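Local coordinates for Blr3880 protein (Bradyrhizobium japonicum, PDB 2OOD) that probably catalyses the hydrolytic deamination of guanine to xanthine and ammonia, with one zinc ion bound per subunit, at residues L37-D42 and E52-A57; T64-R69 and E455-G460; N157-A162 and D393-F398. One frame throughout, in Å; residues are numbered along the deposited sequence.

Overall arrangement
Contacts 1 and 2 sit in the small beta domain, and contact 3 lies at the TIM barrel of this amidohydrolase. Contact 1 packs helix 51-57 on strand 36-41, in a four-stranded mixed sheet. Strand 62-67 of the same sheet follows that helix and enters contact 2, where it meets strand 453-458 from near the C-terminus. Contact 3 is nested within that long chain closure and joins the residue just ahead of strand 160-166 to the loop after helix 383-388. Centres of contacts 1 and 2 are about 14 Å apart, of 2 and 3 about 17 Å. M38 touches F398 of the contact 3 loop, and V458 touches M158 at the barrel, so the contacts adjoin. All lie away from the zinc and guanine.

Contact 1 of 3, residues L37-D42 and E52-A57; sequences LMVVTD and EKIAAA
L37 and V39 meet I54 and A55 without any ring, so the flat groups here are peptides. L37 CD2 lies over one face of the I54-A55 peptide, almost directly above the nitrogen, 3.5 Å from A55 N. Next to it, I54 CG2 lies above the plane of the L37-M38 peptide but out past the oxygen, 3.7 Å from L37 O. The peptide edges of the strand serve the sheet, L37 bonding with G49 and M38 with I8, and no hydrogen bond crosses the contact.

The setting is a beta hairpin followed by a helix. Strand 36-41 pairs antiparallel with strand 45-48, and helix 51-57 then folds back over the sheet. The axes of strand 37-41 and helix 52-57 approach to 8.1 Å, at an angle of 34°.

The rest is apolar. L37 CG is anti to the backbone N (chi1 175°), which brings its CD2 methyl to the helix. L37 CD2 then touches I54 CG2 at 3.6 Å and reaches A55 CB at 4.0 Å. The L37 and I54 side chains meet at a slant. I54 branches at CB, and its CG2 arm serves both strand residues while the CD1 end of the other arm leads away. M38 points to the opposite side of the strand, onto F48 and F398. V39 adds a smaller touch from further along the strand: its CG2 methyl passes I54 CG2 at 3.8 Å.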
loop_
_atom_site.group_PDB
_atom_site.type_symbol
_atom_site.label_atom_id
_atom_site.label_comp_id
_atom_site.label_asym_id
_atom_site.label_seq_id
_atom_site.Cartn_x
_atom_site.Cartn_y
_atom_site.Cartn_z
ATOM N N LEU A 37 -3.158 27.125 20.751
ATOM C CA LEU A 37 -2.113 26.959 21.744
ATOM C C LEU A 37 -2.500 25.899 22.761
ATOM O O LEU A 37 -3.606 25.897 23.299
ATOM C CB LEU A 37 -1.852 28.288 22.457
ATOM C CG LEU A 37 -0.859 28.287 23.624
ATOM C CD1 LEU A 37 0.527 27.916 23.125
ATOM C CD2 LEU A 37 -0.836 29.662 24.275
HETATM N N MSE A 38 -1.575 24.986 23.015
HETATM C CA MSE A 38 -1.804 23.922 23.972
HETATM C C MSE A 38 -0.794 24.109 25.100
HETATM O O MSE A 38 0.412 24.164 24.862
HETATM C CB MSE A 38 -1.609 22.566 23.289
HETATM C CG MSE A 38 -1.862 21.360 24.175
HETATM SE SE MSE A 38 -1.707 19.679 23.132
HETATM C CE MSE A 38 0.179 19.216 23.495
ATOM N N VAL A 39 -1.300 24.227 26.323
ATOM C CA VAL A 39 -0.460 24.425 27.493
ATOM C C VAL A 39 -0.316 23.107 28.242
ATOM O O VAL A 39 -1.270 22.625 28.859
ATOM C CB VAL A 39 -1.078 25.491 28.431
ATOM C CG1 VAL A 39 -0.266 25.611 29.695
ATOM C CG2 VAL A 39 -1.147 26.830 27.717
ATOM N N VAL A 40 0.878 22.526 28.189
ATOM C CA VAL A 40 1.140 21.249 28.849
ATOM C C VAL A 40 2.047 21.435 30.065
ATOM O O VAL A 40 3.113 22.039 29.959
ATOM C CB VAL A 40 1.835 20.266 27.882
ATOM C CG1 VAL A 40 1.748 18.856 28.420
ATOM C CG2 VAL A 40 1.219 20.364 26.518
ATOM N N THR A 41 1.627 20.914 31.213
ATOM C CA THR A 41 2.424 21.016 32.434
ATOM C C THR A 41 2.822 19.625 32.905
ATOM O O THR A 41 1.970 18.830 33.317
ATOM C CB THR A 41 1.643 21.711 33.575
ATOM O OG1 THR A 41 1.453 23.096 33.249
ATOM C CG2 THR A 41 2.409 21.604 34.886
ATOM N N ASP A 42 4.121 19.341 32.849
ATOM C CA ASP A 42 4.636 18.036 33.249
ATOM C C ASP A 42 4.024 16.948 32.370
ATOM O O ASP A 42 3.672 15.871 32.852
ATOM C CB ASP A 42 4.329 17.766 34.730
ATOM C CG ASP A 42 5.235 18.561 35.670
ATOM O OD1 ASP A 42 5.931 19.482 35.176
ATOM O OD2 ASP A 42 5.250 18.271 36.891
ATOM N N GLU A 52 -4.722 33.463 20.825
ATOM C CA GLU A 52 -4.971 34.635 21.661
ATOM C C GLU A 52 -5.579 34.287 23.020
ATOM O O GLU A 52 -4.950 34.484 24.058
ATOM C CB GLU A 52 -5.896 35.616 20.942
ATOM C CG GLU A 52 -5.257 36.336 19.767
ATOM C CD GLU A 52 -3.890 36.916 20.119
ATOM O OE1 GLU A 52 -3.637 37.175 21.334
ATOM O OE2 GLU A 52 -3.070 37.124 19.179
ATOM N N LYS A 53 -6.796 33.761 23.016
ATOM C CA LYS A 53 -7.473 33.422 24.265
ATOM C C LYS A 53 -6.623 32.612 25.244
ATOM O O LYS A 53 -6.668 32.838 26.462
ATOM C CB LYS A 53 -8.775 32.664 23.979
ATOM C CG LYS A 53 -9.504 32.184 25.228
ATOM C CD LYS A 53 -10.783 31.429 24.850
ATOM C CE LYS A 53 -11.585 30.990 26.090
ATOM N NZ LYS A 53 -10.802 30.114 27.040
ATOM N N ILE A 54 -5.845 31.672 24.722
ATOM C CA ILE A 54 -5.019 30.847 25.589
ATOM C C ILE A 54 -3.738 31.562 26.007
ATOM O O ILE A 54 -3.346 31.511 27.181
ATOM C CB ILE A 54 -4.669 29.512 24.907
ATOM C CG1 ILE A 54 -5.961 28.817 24.487
ATOM C CG2 ILE A 54 -3.902 28.609 25.866
ATOM C CD1 ILE A 54 -6.863 28.511 25.659
ATOM N N ALA A 55 -3.094 32.229 25.053
ATOM C CA ALA A 55 -1.858 32.955 25.340
ATOM C C ALA A 55 -2.117 33.967 26.451
ATOM O O ALA A 55 -1.296 34.138 27.358
ATOM C CB ALA A 55 -1.353 33.664 24.079
ATOM N N ALA A 56 -3.275 34.623 26.371
ATOM C CA ALA A 56 -3.700 35.628 27.345
ATOM C C ALA A 56 -3.947 35.039 28.733
ATOM O O ALA A 56 -3.563 35.631 29.739
ATOM C CB ALA A 56 -4.963 36.321 26.853
ATOM N N ALA A 57 -4.593 33.882 28.802
ATOM C CA ALA A 57 -4.862 33.274 30.099
ATOM C C ALA A 57 -3.597 32.687 30.721
ATOM O O ALA A 57 -3.595 32.302 31.894
ATOM C CB ALA A 57 -5.912 32.192 29.954
#

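Contact 2 of 3, residues T64-R69 and E455-G460; sequences THIKDR and ETWVMG
I66 sets its CD1 methyl against the bonded pair of E455 carboxylate and W457 indole. This is the tightly packed part of the contact, and all three residues are buried. I66 CD1 lies 3.8 Å from W457 CZ2 and approaches the ring obliquely. The same methyl touches E455 OE1, so an apolar tip rests against a polar oxygen without bonding to it. With I66 CG1 anti to the carbonyl carbon (chi1 -46°), the longer arm of the side chain reaches strand 453-458.

The other end is looser. T64 is partly exposed, and its CG2 comes no nearer than 4.3 Å to W457 CH2. H65, K67 and D68 are exposed to solvent and take no part.

Strand 62-67 is an edge strand of the four-stranded mixed sheet. It packs against strand 453-458, which pairs instead with strands 406-409 and 461-465. The axes of strands 64-67 and 455-458 come no closer than 11.4 Å, and side chains bridge the distance. A408 of strand 406-409 also touches I66, and the ring of F406 stacks on W457.

Within strand 453-458, W457 NE1 donates to E455 OE1 at 3.0 Å. The oxygen lies in the indole plane and uses its anti lone pair, which helps fix the turn of the ring. E455 OE2 forms a salt bridge with K465. Held at both oxygens, the buried carboxylate probably stays ionised.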
loop_
_atom_site.group_PDB
_atom_site.type_symbol
_atom_site.label_atom_id
_atom_site.label_comp_id
_atom_site.label_asym_id
_atom_site.label_seq_id
_atom_site.Cartn_x
_atom_site.Cartn_y
_atom_site.Cartn_z
ATOM N N THR A 64 6.340 27.112 22.133
ATOM C CA THR A 64 7.134 26.502 21.069
ATOM C C THR A 64 6.233 26.528 19.838
ATOM O O THR A 64 5.160 25.934 19.839
ATOM C CB THR A 64 7.484 25.041 21.402
ATOM O OG1 THR A 64 8.248 24.999 22.615
ATOM C CG2 THR A 64 8.283 24.413 20.267
ATOM N N HIS A 65 6.659 27.220 18.791
ATOM C CA HIS A 65 5.832 27.317 17.596
ATOM C C HIS A 65 6.193 26.322 16.493
ATOM O O HIS A 65 7.184 26.512 15.775
ATOM C CB HIS A 65 5.899 28.744 17.030
ATOM C CG HIS A 65 4.785 29.080 16.082
ATOM N ND1 HIS A 65 4.822 30.181 15.253
ATOM C CD2 HIS A 65 3.601 28.467 15.837
ATOM C CE1 HIS A 65 3.712 30.232 14.536
ATOM N NE2 HIS A 65 2.954 29.203 14.871
ATOM N N ILE A 66 5.387 25.263 16.369
ATOM C CA ILE A 66 5.584 24.263 15.321
ATOM C C ILE A 66 4.937 24.909 14.098
ATOM O O ILE A 66 3.719 24.921 13.978
ATOM C CB ILE A 66 4.814 22.946 15.592
ATOM C CG1 ILE A 66 4.995 22.489 17.042
ATOM C CG2 ILE A 66 5.304 21.861 14.636
ATOM C CD1 ILE A 66 6.341 21.937 17.339
ATOM N N LYS A 67 5.733 25.453 13.193
ATOM C CA LYS A 67 5.156 26.104 12.024
ATOM C C LYS A 67 4.893 25.182 10.830
ATOM O O LYS A 67 5.485 24.112 10.719
ATOM C CB LYS A 67 6.054 27.264 11.588
ATOM C CG LYS A 67 6.137 28.393 12.606
ATOM C CD LYS A 67 7.055 29.506 12.109
ATOM C CE LYS A 67 7.106 30.670 13.096
ATOM N NZ LYS A 67 7.839 31.857 12.537
ATOM N N ASP A 68 3.989 25.610 9.953
ATOM C CA ASP A 68 3.630 24.876 8.739
ATOM C C ASP A 68 3.376 23.382 8.871
ATOM O O ASP A 68 3.793 22.601 8.011
ATOM C CB ASP A 68 4.694 25.091 7.670
ATOM C CG ASP A 68 4.903 26.554 7.352
ATOM O OD1 ASP A 68 3.891 27.263 7.142
ATOM O OD2 ASP A 68 6.075 26.995 7.311
ATOM N N ARG A 69 2.685 22.979 9.928
ATOM C CA ARG A 69 2.388 21.573 10.124
ATOM C C ARG A 69 0.954 21.444 10.614
ATOM O O ARG A 69 0.304 22.438 10.947
ATOM C CB ARG A 69 3.327 20.977 11.175
ATOM C CG ARG A 69 4.801 21.073 10.845
ATOM C CD ARG A 69 5.190 20.085 9.765
ATOM N NE ARG A 69 6.624 20.098 9.477
ATOM C CZ ARG A 69 7.199 20.804 8.506
ATOM N NH1 ARG A 69 6.470 21.572 7.705
ATOM N NH2 ARG A 69 8.512 20.724 8.329
ATOM N N GLU A 455 7.485 15.452 13.437
ATOM C CA GLU A 455 7.870 15.458 14.839
ATOM C C GLU A 455 6.922 14.582 15.639
ATOM O O GLU A 455 5.717 14.597 15.406
ATOM C CB GLU A 455 7.833 16.883 15.399
ATOM C CG GLU A 455 8.805 17.855 14.746
ATOM C CD GLU A 455 8.750 19.244 15.368
ATOM O OE1 GLU A 455 8.295 19.355 16.528
ATOM O OE2 GLU A 455 9.177 20.218 14.703
ATOM N N THR A 456 7.470 13.813 16.573
ATOM C CA THR A 456 6.659 12.952 17.426
ATOM C C THR A 456 6.974 13.332 18.870
ATOM O O THR A 456 8.127 13.292 19.284
ATOM C CB THR A 456 6.986 11.456 17.220
ATOM O OG1 THR A 456 6.798 11.104 15.847
ATOM C CG2 THR A 456 6.077 10.599 18.073
ATOM N N TRP A 457 5.953 13.710 19.630
ATOM C CA TRP A 457 6.137 14.112 21.018
ATOM C C TRP A 457 5.461 13.141 21.976
ATOM O O TRP A 457 4.395 12.614 21.686
ATOM C CB TRP A 457 5.553 15.512 21.241
ATOM C CG TRP A 457 6.218 16.609 20.444
ATOM C CD1 TRP A 457 6.342 16.677 19.087
ATOM C CD2 TRP A 457 6.830 17.802 20.962
ATOM N NE1 TRP A 457 6.992 17.836 18.727
ATOM C CE2 TRP A 457 7.300 18.542 19.858
ATOM C CE3 TRP A 457 7.024 18.315 22.251
ATOM C CZ2 TRP A 457 7.958 19.772 20.009
ATOM C CZ3 TRP A 457 7.679 19.545 22.396
ATOM C CH2 TRP A 457 8.133 20.252 21.283
ATOM N N VAL A 458 6.086 12.920 23.123
ATOM C CA VAL A 458 5.538 12.037 24.137
ATOM C C VAL A 458 5.624 12.763 25.472
ATOM O O VAL A 458 6.721 13.061 25.947
ATOM C CB VAL A 458 6.342 10.739 24.241
ATOM C CG1 VAL A 458 5.742 9.841 25.295
ATOM C CG2 VAL A 458 6.365 10.046 22.910
HETATM N N MSE A 459 4.473 13.055 26.068
HETATM C CA MSE A 459 4.431 13.748 27.352
HETATM C C MSE A 459 5.060 15.146 27.291
HETATM O O MSE A 459 5.831 15.525 28.172
HETATM C CB MSE A 459 5.149 12.916 28.417
HETATM C CG MSE A 459 4.418 11.659 28.807
HETATM SE SE MSE A 459 2.701 12.052 29.679
HETATM C CE MSE A 459 3.215 11.690 31.530
ATOM N N GLY A 460 4.741 15.906 26.251
ATOM C CA GLY A 460 5.287 17.247 26.137
ATOM C C GLY A 460 6.776 17.300 25.843
ATOM O O GLY A 460 7.384 18.372 25.851
#

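Contact 3 of 3, residues N157-A162 and D393-F398; sequences NMRVIA and DKLGNF
R159 reaches across to K394 and L395 from just before a TIM-barrel strand. The chain leaves helix 143-156 through a Schellman motif, with N157 at positive phi, and enters strand 160-166 just after R159. The facing loop runs between helix 383-388 and strand 406-409.

The apolar part is the arginine stem on leucine. R159 CD lies 3.9 Å from L395 CD1, and the two side chains meet at a slant. R159 CG is anti to the backbone N (chi1 -179°), which runs the stem out toward the loop until it bends at chi3 (-70°). L395 also touches T134 of the neighbouring strand 132-138.

The charged part brings two cations together. R159 NH2 is 3.5 Å from K394 NZ, which approaches the guanidinium obliquely, and no hydrogen bond joins the pair. E403 makes a salt bridge to R159 NE, and its negative charge probably eases the crowding of positive charge. A leucine in place of R159 lacks the guanidinium and would probably leave the E403 carboxylate without this mate and the K394 stem without its neighbour.

The last part is van der Waals contact between the two long side chains, which cross at about a right angle. The first carbons of the lysine lie beside the arginine: R159 NE is 4.0 Å from K394 CB and 4.1 Å from K394 CG.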
loop_
_atom_site.group_PDB
_atom_site.type_symbol
_atom_site.label_atom_id
_atom_site.label_comp_id
_atom_site.label_asym_id
_atom_site.label_seq_id
_atom_site.Cartn_x
_atom_site.Cartn_y
_atom_site.Cartn_z
ATOM N N ASN A 157 8.995 7.011 28.633
ATOM C CA ASN A 157 7.736 7.306 29.306
ATOM C C ASN A 157 6.541 7.321 28.359
ATOM O O ASN A 157 5.790 8.297 28.286
ATOM C CB ASN A 157 7.827 8.632 30.062
ATOM C CG ASN A 157 6.797 8.730 31.174
ATOM O OD1 ASN A 157 6.321 7.709 31.672
ATOM N ND2 ASN A 157 6.462 9.953 31.581
HETATM N N MSE A 158 6.368 6.214 27.643
HETATM C CA MSE A 158 5.276 6.065 26.694
HETATM C C MSE A 158 4.219 5.134 27.264
HETATM O O MSE A 158 4.550 4.177 27.971
HETATM C CB MSE A 158 5.792 5.468 25.394
HETATM C CG MSE A 158 6.875 6.269 24.730
HETATM SE SE MSE A 158 7.600 5.305 23.191
HETATM C CE MSE A 158 8.885 4.163 24.104
ATOM N N ARG A 159 2.950 5.410 26.970
ATOM C CA ARG A 159 1.892 4.536 27.445
ATOM C C ARG A 159 1.899 3.357 26.487
ATOM O O ARG A 159 1.850 3.536 25.270
ATOM C CB ARG A 159 0.534 5.230 27.422
ATOM C CG ARG A 159 -0.580 4.341 27.934
ATOM C CD ARG A 159 -1.797 5.147 28.305
ATOM N NE ARG A 159 -1.583 5.949 29.508
ATOM C CZ ARG A 159 -1.281 5.447 30.706
ATOM N NH1 ARG A 159 -1.153 4.134 30.872
ATOM N NH2 ARG A 159 -1.115 6.258 31.745
ATOM N N VAL A 160 1.971 2.156 27.045
ATOM C CA VAL A 160 2.034 0.951 26.243
ATOM C C VAL A 160 1.304 -0.215 26.892
ATOM O O VAL A 160 1.390 -0.402 28.105
ATOM C CB VAL A 160 3.509 0.545 26.021
ATOM C CG1 VAL A 160 3.588 -0.837 25.412
ATOM C CG2 VAL A 160 4.197 1.555 25.120
ATOM N N ILE A 161 0.583 -0.987 26.075
ATOM C CA ILE A 161 -0.144 -2.170 26.542
ATOM C C ILE A 161 0.660 -3.375 26.064
ATOM O O ILE A 161 0.946 -3.492 24.878
ATOM C CB ILE A 161 -1.553 -2.318 25.901
ATOM C CG1 ILE A 161 -2.275 -0.975 25.823
ATOM C CG2 ILE A 161 -2.392 -3.273 26.739
ATOM C CD1 ILE A 161 -2.810 -0.502 27.137
ATOM N N ALA A 162 1.025 -4.272 26.971
ATOM C CA ALA A 162 1.777 -5.454 26.570
ATOM C C ALA A 162 1.693 -6.572 27.603
ATOM O O ALA A 162 1.099 -6.405 28.668
ATOM C CB ALA A 162 3.228 -5.081 26.315
ATOM N N ASP A 393 -9.561 7.937 28.506
ATOM C CA ASP A 393 -9.574 8.870 29.623
ATOM C C ASP A 393 -8.199 9.536 29.671
ATOM O O ASP A 393 -8.072 10.683 30.094
ATOM C CB ASP A 393 -9.875 8.144 30.939
ATOM C CG ASP A 393 -8.899 7.016 31.224
ATOM O OD1 ASP A 393 -8.538 6.285 30.273
ATOM O OD2 ASP A 393 -8.507 6.847 32.404
ATOM N N LYS A 394 -7.178 8.820 29.199
ATOM C CA LYS A 394 -5.813 9.339 29.170
ATOM C C LYS A 394 -5.377 9.891 27.801
ATOM O O LYS A 394 -4.620 10.859 27.738
ATOM C CB LYS A 394 -4.819 8.252 29.599
ATOM C CG LYS A 394 -5.019 7.704 31.008
ATOM C CD LYS A 394 -4.916 8.808 32.063
ATOM C CE LYS A 394 -4.897 8.251 33.504
ATOM N NZ LYS A 394 -3.594 7.597 33.879
ATOM N N LEU A 395 -5.851 9.293 26.710
ATOM C CA LEU A 395 -5.450 9.734 25.370
ATOM C C LEU A 395 -6.618 9.871 24.406
ATOM O O LEU A 395 -7.768 9.636 24.775
ATOM C CB LEU A 395 -4.453 8.734 24.784
ATOM C CG LEU A 395 -3.140 8.539 25.542
ATOM C CD1 LEU A 395 -2.465 7.253 25.099
ATOM C CD2 LEU A 395 -2.252 9.748 25.309
ATOM N N GLY A 396 -6.322 10.251 23.165
ATOM C CA GLY A 396 -7.379 10.364 22.178
ATOM C C GLY A 396 -7.520 11.705 21.502
ATOM O O GLY A 396 -7.774 11.781 20.298
ATOM N N ASN A 397 -7.386 12.771 22.281
ATOM C CA ASN A 397 -7.485 14.119 21.747
ATOM C C ASN A 397 -6.834 15.113 22.689
ATOM O O ASN A 397 -6.313 14.745 23.734
ATOM C CB ASN A 397 -8.948 14.502 21.475
ATOM C CG ASN A 397 -9.839 14.403 22.712
ATOM O OD1 ASN A 397 -9.385 14.081 23.808
ATOM N ND2 ASN A 397 -11.125 14.687 22.530
ATOM N N PHE A 398 -6.871 16.382 22.311
ATOM C CA PHE A 398 -6.256 17.430 23.095
ATOM C C PHE A 398 -7.093 18.003 24.240
ATOM O O PHE A 398 -6.950 19.171 24.594
ATOM C CB PHE A 398 -5.833 18.540 22.150
ATOM C CG PHE A 398 -4.910 18.076 21.064
ATOM C CD1 PHE A 398 -3.789 17.304 21.366
ATOM C CD2 PHE A 398 -5.137 18.429 19.739
ATOM C CE1 PHE A 398 -2.906 16.894 20.362
ATOM C CE2 PHE A 398 -4.257 18.022 18.729
ATOM C CZ PHE A 398 -3.144 17.255 19.046
#